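Local coordinates for putative extracellular solute-binding protein (Bordetella bronchiseptica, PDB 4P56), which binds mandelate and probably delivers it, as a periplasmic solute-binding protein, to a TRAP-type membrane transporter, at residues Glu28-Val41 with Leu84-Pro96. Sequence-based numbering, arbitrary orientation.
With RMN ((R)-mandelic acid), chain D.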
loop_
_atom_site.group_PDB
_atom_site.type_symbol
_atom_site.label_atom_id
_atom_site.label_comp_id
_atom_site.label_asym_id
_atom_site.label_seq_id
_atom_site.Cartn_x
_atom_site.Cartn_y
_atom_site.Cartn_z
ATOM N N GLU A 28 -18.144 7.818 19.134
ATOM C CA GLU A 28 -17.424 8.533 18.109
ATOM C C GLU A 28 -15.987 8.017 18.124
ATOM O O GLU A 28 -15.294 8.115 19.124
ATOM C CB GLU A 28 -17.474 10.028 18.417
ATOM C CG GLU A 28 -17.051 10.893 17.278
ATOM C CD GLU A 28 -17.397 12.350 17.510
ATOM O OE1 GLU A 28 -17.207 12.838 18.639
ATOM O OE2 GLU A 28 -17.843 13.014 16.555
ATOM N N LEU A 29 -15.557 7.436 17.022
ATOM C CA LEU A 29 -14.227 6.909 16.928
ATOM C C LEU A 29 -13.308 7.959 16.327
ATOM O O LEU A 29 -13.560 8.457 15.218
ATOM C CB LEU A 29 -14.255 5.661 16.064
ATOM C CG LEU A 29 -15.074 4.495 16.639
ATOM C CD1 LEU A 29 -15.306 3.426 15.553
ATOM C CD2 LEU A 29 -14.376 3.883 17.844
ATOM N N THR A 30 -12.231 8.294 17.005
ATOM C CA THR A 30 -11.325 9.249 16.408
ATOM C C THR A 30 -10.433 8.523 15.390
ATOM O O THR A 30 -10.051 7.360 15.591
ATOM C CB THR A 30 -10.463 9.968 17.456
ATOM O OG1 THR A 30 -9.772 9.011 18.281
ATOM C CG2 THR A 30 -11.346 10.853 18.343
ATOM N N LEU A 31 -10.109 9.238 14.316
ATOM C CA LEU A 31 -9.313 8.755 13.208
ATOM C C LEU A 31 -8.157 9.727 12.961
ATOM O O LEU A 31 -8.385 10.911 12.792
ATOM C CB LEU A 31 -10.199 8.674 11.963
ATOM C CG LEU A 31 -9.478 8.512 10.639
ATOM C CD1 LEU A 31 -8.761 7.162 10.543
ATOM C CD2 LEU A 31 -10.510 8.678 9.506
ATOM N N SER A 32 -6.915 9.245 12.960
ATOM C CA SER A 32 -5.795 10.084 12.553
ATOM C C SER A 32 -5.296 9.651 11.184
ATOM O O SER A 32 -5.170 8.463 10.920
ATOM C CB SER A 32 -4.622 10.012 13.542
ATOM O OG SER A 32 -3.588 10.929 13.193
ATOM N N SER A 33 -5.002 10.626 10.332
ATOM C CA SER A 33 -4.416 10.360 9.021
ATOM C C SER A 33 -3.071 11.062 8.822
ATOM O O SER A 33 -2.912 12.240 9.187
ATOM C CB SER A 33 -5.366 10.852 7.946
ATOM O OG SER A 33 -4.700 10.860 6.707
ATOM N N TRP A 34 -2.113 10.348 8.245
ATOM C CA TRP A 34 -0.805 10.927 7.957
ATOM C C TRP A 34 -0.723 11.332 6.480
ATOM O O TRP A 34 0.332 11.721 5.997
ATOM C CB TRP A 34 0.325 9.966 8.339
ATOM C CG TRP A 34 0.126 8.501 7.969
ATOM C CD1 TRP A 34 -0.513 7.555 8.709
ATOM C CD2 TRP A 34 0.561 7.830 6.767
ATOM N NE1 TRP A 34 -0.493 6.344 8.067
ATOM C CE2 TRP A 34 0.166 6.488 6.871
ATOM C CE3 TRP A 34 1.246 8.244 5.620
ATOM C CZ2 TRP A 34 0.419 5.542 5.865
ATOM C CZ3 TRP A 34 1.502 7.308 4.624
ATOM C CH2 TRP A 34 1.083 5.980 4.748
ATOM N N LEU A 35 -1.861 11.237 5.782
ATOM C CA LEU A 35 -2.007 11.751 4.413
ATOM C C LEU A 35 -2.920 12.975 4.383
ATOM O O LEU A 35 -3.794 13.105 5.222
ATOM C CB LEU A 35 -2.604 10.678 3.525
ATOM C CG LEU A 35 -1.684 9.470 3.306
ATOM C CD1 LEU A 35 -2.394 8.360 2.505
ATOM C CD2 LEU A 35 -0.401 9.921 2.590
ATOM N N PRO A 36 -2.732 13.857 3.398
ATOM C CA PRO A 36 -3.620 15.013 3.258
ATOM C C PRO A 36 -5.062 14.548 3.138
ATOM O O PRO A 36 -5.291 13.457 2.606
ATOM C CB PRO A 36 -3.186 15.635 1.929
ATOM C CG PRO A 36 -1.874 15.097 1.644
ATOM C CD PRO A 36 -1.779 13.759 2.281
ATOM N N PRO A 37 -6.017 15.368 3.587
ATOM C CA PRO A 37 -7.433 14.971 3.557
ATOM C C PRO A 37 -7.978 14.838 2.139
ATOM O O PRO A 37 -8.996 14.175 1.935
ATOM C CB PRO A 37 -8.158 16.120 4.280
ATOM C CG PRO A 37 -7.125 17.029 4.819
ATOM C CD PRO A 37 -5.825 16.727 4.120
ATOM N N THR A 38 -7.302 15.453 1.174
ATOM C CA THR A 38 -7.702 15.356 -0.228
ATOM C C THR A 38 -7.203 14.042 -0.890
ATOM O O THR A 38 -7.657 13.671 -1.973
ATOM C CB THR A 38 -7.163 16.572 -0.995
ATOM O OG1 THR A 38 -5.805 16.800 -0.608
ATOM C CG2 THR A 38 -7.967 17.817 -0.645
ATOM N N HIS A 39 -6.277 13.333 -0.244
ATOM C CA HIS A 39 -5.763 12.082 -0.812
ATOM C C HIS A 39 -6.849 11.015 -0.972
ATOM O O HIS A 39 -7.794 10.950 -0.188
ATOM C CB HIS A 39 -4.614 11.512 0.027
ATOM C CG HIS A 39 -3.851 10.426 -0.669
ATOM N ND1 HIS A 39 -4.211 9.102 -0.590
ATOM C CD2 HIS A 39 -2.774 10.472 -1.487
ATOM C CE1 HIS A 39 -3.365 8.373 -1.297
ATOM N NE2 HIS A 39 -2.483 9.182 -1.856
ATOM N N ALA A 40 -6.714 10.175 -1.989
ATOM C CA ALA A 40 -7.678 9.099 -2.222
ATOM C C ALA A 40 -8.063 8.323 -0.951
ATOM O O ALA A 40 -9.242 8.044 -0.697
ATOM C CB ALA A 40 -7.126 8.140 -3.205
ATOM N N VAL A 41 -7.051 7.865 -0.240
ATOM C CA VAL A 41 -7.236 7.128 0.996
ATOM C C VAL A 41 -8.185 7.813 1.974
ATOM O O VAL A 41 -8.974 7.146 2.644
ATOM C CB VAL A 41 -5.905 6.902 1.706
ATOM C CG1 VAL A 41 -6.149 6.192 3.030
ATOM C CG2 VAL A 41 -4.981 6.067 0.836
ATOM N N LEU A 84 -4.312 6.501 21.929
ATOM C CA LEU A 84 -4.240 7.923 21.585
ATOM C C LEU A 84 -5.284 8.287 20.544
ATOM O O LEU A 84 -5.877 9.389 20.576
ATOM C CB LEU A 84 -2.833 8.274 21.076
ATOM C CG LEU A 84 -2.592 9.719 20.614
ATOM C CD1 LEU A 84 -2.841 10.720 21.778
ATOM C CD2 LEU A 84 -1.188 9.804 20.085
ATOM N N VAL A 85 -5.536 7.358 19.626
ATOM C CA VAL A 85 -6.633 7.496 18.658
ATOM C C VAL A 85 -7.253 6.141 18.476
ATOM O O VAL A 85 -6.637 5.119 18.815
ATOM C CB VAL A 85 -6.162 8.020 17.263
ATOM C CG1 VAL A 85 -5.551 9.411 17.409
ATOM C CG2 VAL A 85 -5.182 7.052 16.608
ATOM N N ASP A 86 -8.472 6.106 17.935
ATOM C CA ASP A 86 -9.218 4.866 17.878
ATOM C C ASP A 86 -8.941 4.061 16.596
ATOM O O ASP A 86 -8.898 2.833 16.651
ATOM C CB ASP A 86 -10.720 5.130 17.962
ATOM C CG ASP A 86 -11.157 5.635 19.335
ATOM O OD1 ASP A 86 -10.733 5.040 20.353
ATOM O OD2 ASP A 86 -11.906 6.640 19.390
ATOM N N VAL A 87 -8.767 4.755 15.475
ATOM C CA VAL A 87 -8.663 4.127 14.166
ATOM C C VAL A 87 -7.588 4.799 13.325
ATOM O O VAL A 87 -7.408 6.010 13.375
ATOM C CB VAL A 87 -10.013 4.228 13.409
ATOM C CG1 VAL A 87 -9.916 3.676 11.990
ATOM C CG2 VAL A 87 -11.123 3.524 14.237
ATOM N N THR A 88 -6.847 4.005 12.566
ATOM C CA THR A 88 -5.980 4.583 11.572
ATOM C C THR A 88 -5.672 3.592 10.468
ATOM O O THR A 88 -6.161 2.475 10.489
ATOM C CB THR A 88 -4.650 5.067 12.181
ATOM O OG1 THR A 88 -4.049 5.971 11.269
ATOM C CG2 THR A 88 -3.723 3.905 12.417
ATOM N N PHE A 89 -4.851 4.032 9.515
ATOM C CA PHE A 89 -4.253 3.124 8.525
ATOM C C PHE A 89 -2.737 3.175 8.636
ATOM O O PHE A 89 -2.164 4.218 8.979
ATOM C CB PHE A 89 -4.684 3.493 7.109
ATOM C CG PHE A 89 -4.335 4.896 6.723
ATOM C CD1 PHE A 89 -5.115 5.963 7.133
ATOM C CD2 PHE A 89 -3.219 5.148 5.951
ATOM C CE1 PHE A 89 -4.788 7.279 6.789
ATOM C CE2 PHE A 89 -2.884 6.471 5.596
ATOM C CZ PHE A 89 -3.669 7.517 5.999
ATOM N N VAL A 90 -2.087 2.045 8.375
ATOM C CA VAL A 90 -0.636 1.983 8.493
ATOM C C VAL A 90 -0.095 1.288 7.269
ATOM O O VAL A 90 -0.739 0.386 6.744
ATOM C CB VAL A 90 -0.192 1.195 9.759
ATOM C CG1 VAL A 90 -0.589 1.926 11.025
ATOM C CG2 VAL A 90 -0.765 -0.215 9.754
ATOM N N SER A 91 1.085 1.703 6.819
ATOM C CA SER A 91 1.709 1.029 5.704
ATOM C C SER A 91 2.610 -0.092 6.203
ATOM O O SER A 91 3.462 0.125 7.034
ATOM C CB SER A 91 2.553 1.969 4.845
ATOM O OG SER A 91 3.308 1.176 3.923
ATOM N N HIS A 92 2.435 -1.269 5.626
ATOM C CA HIS A 92 3.228 -2.421 5.999
ATOM C C HIS A 92 4.690 -2.233 5.672
ATOM O O HIS A 92 5.549 -2.862 6.280
ATOM C CB HIS A 92 2.663 -3.647 5.316
ATOM C CG HIS A 92 1.395 -4.081 5.950
ATOM N ND1 HIS A 92 0.282 -4.465 5.234
ATOM C CD2 HIS A 92 1.070 -4.207 7.249
ATOM C CE1 HIS A 92 -0.688 -4.781 6.069
ATOM N NE2 HIS A 92 -0.231 -4.640 7.304
ATOM N N ALA A 93 4.967 -1.329 4.749
ATOM C CA ALA A 93 6.344 -0.981 4.414
ATOM C C ALA A 93 7.088 -0.223 5.523
ATOM O O ALA A 93 8.317 -0.160 5.515
ATOM C CB ALA A 93 6.371 -0.140 3.099
ATOM N N TYR A 94 6.371 0.395 6.446
ATOM C CA TYR A 94 6.991 1.343 7.356
ATOM C C TYR A 94 7.549 0.663 8.614
ATOM O O TYR A 94 8.055 1.350 9.490
ATOM C CB TYR A 94 5.973 2.407 7.743
ATOM C CG TYR A 94 5.596 3.300 6.592
ATOM C CD1 TYR A 94 6.168 3.118 5.302
ATOM C CD2 TYR A 94 4.693 4.329 6.769
ATOM C CE1 TYR A 94 5.797 3.946 4.249
ATOM C CE2 TYR A 94 4.331 5.167 5.709
ATOM C CZ TYR A 94 4.877 4.951 4.462
ATOM O OH TYR A 94 4.485 5.820 3.485
ATOM N N TYR A 95 7.445 -0.662 8.695
ATOM C CA TYR A 95 7.893 -1.408 9.903
ATOM C C TYR A 95 8.840 -2.547 9.567
ATOM O O TYR A 95 8.436 -3.698 9.498
ATOM C CB TYR A 95 6.682 -1.944 10.683
ATOM C CG TYR A 95 5.674 -0.860 10.893
ATOM C CD1 TYR A 95 5.723 -0.075 12.021
ATOM C CD2 TYR A 95 4.687 -0.617 9.954
ATOM C CE1 TYR A 95 4.794 0.967 12.213
ATOM C CE2 TYR A 95 3.761 0.400 10.124
ATOM C CZ TYR A 95 3.817 1.173 11.253
ATOM O OH TYR A 95 2.911 2.191 11.410
ATOM N N PRO A 96 10.116 -2.227 9.388
ATOM C CA PRO A 96 11.134 -3.212 8.991
ATOM C C PRO A 96 11.093 -4.419 9.886
ATOM O O PRO A 96 11.200 -4.232 11.106
ATOM C CB PRO A 96 12.445 -2.468 9.206
ATOM C CG PRO A 96 12.088 -1.051 9.067
ATOM C CD PRO A 96 10.700 -0.915 9.650
HETATM C C1 RMN D . 2.449 4.907 -0.073
HETATM C C2 RMN D . 1.711 5.551 0.910
HETATM C C3 RMN D . 0.740 6.476 0.570
HETATM C C4 RMN D . 0.520 6.801 -0.757
HETATM C C5 RMN D . 1.266 6.167 -1.748
HETATM C C6 RMN D . 2.219 5.225 -1.397
HETATM C C7 RMN D . 3.516 3.915 0.302
HETATM C C10 RMN D . 4.857 4.551 0.090
HETATM O O8 RMN D . 3.507 2.791 -0.492
HETATM O O11 RMN D . 5.471 4.479 -1.029
HETATM O O12 RMN D . 5.368 5.230 1.031
#
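A short parallel strand pairing, at Leu31 and Val87, passes into an aromatic cluster of Trp34, Phe89 and Tyr94 at the mandelate pocket of this TRAP-type, two-lobed solute-binding fold. It joins strand 28-31, which also pairs with strand 62-65, to strand 87-91, the edge strand of the antiparallel sheet that continues with strand 237-242. Val87 N donates to Thr30 O and Ser32 N to Val87 O; the two bonds flanking Leu31 make a single parallel bridge. Before it, the Asp86 carboxylate takes Thr30 N (N to OD2 2.9 Å) on the anti lone pair of OD2, while Asp86 N gives a bond to Thr30 OG1. The strand axes diverge by 31°, and beyond the bridge the chains separate and side chains take over: Thr88 OG1 donates to Ser32 O (2.8 Å).

Phe89, its CG wedged between the backbone N and carbonyl carbon (chi1 58°), lies with one face under Val41 CG1 at the start of helix 40-56 and the other against Trp34. The two rings meet obliquely, with planes at 34°, and Phe89 CE2 comes within 3.3 Å of Trp34 CE2. Tyr94 CE2 approaches the indole's opposite face, 3.5 Å from CH2 of Trp34. A nearly straight bond from Trp34 NE1 to Phe89 O (2.9 Å) fixes the indole's rotation, putting its edge near mandelate C2. Tyr94 OH donates to carboxylate O12 of the ligand at 2.7 Å.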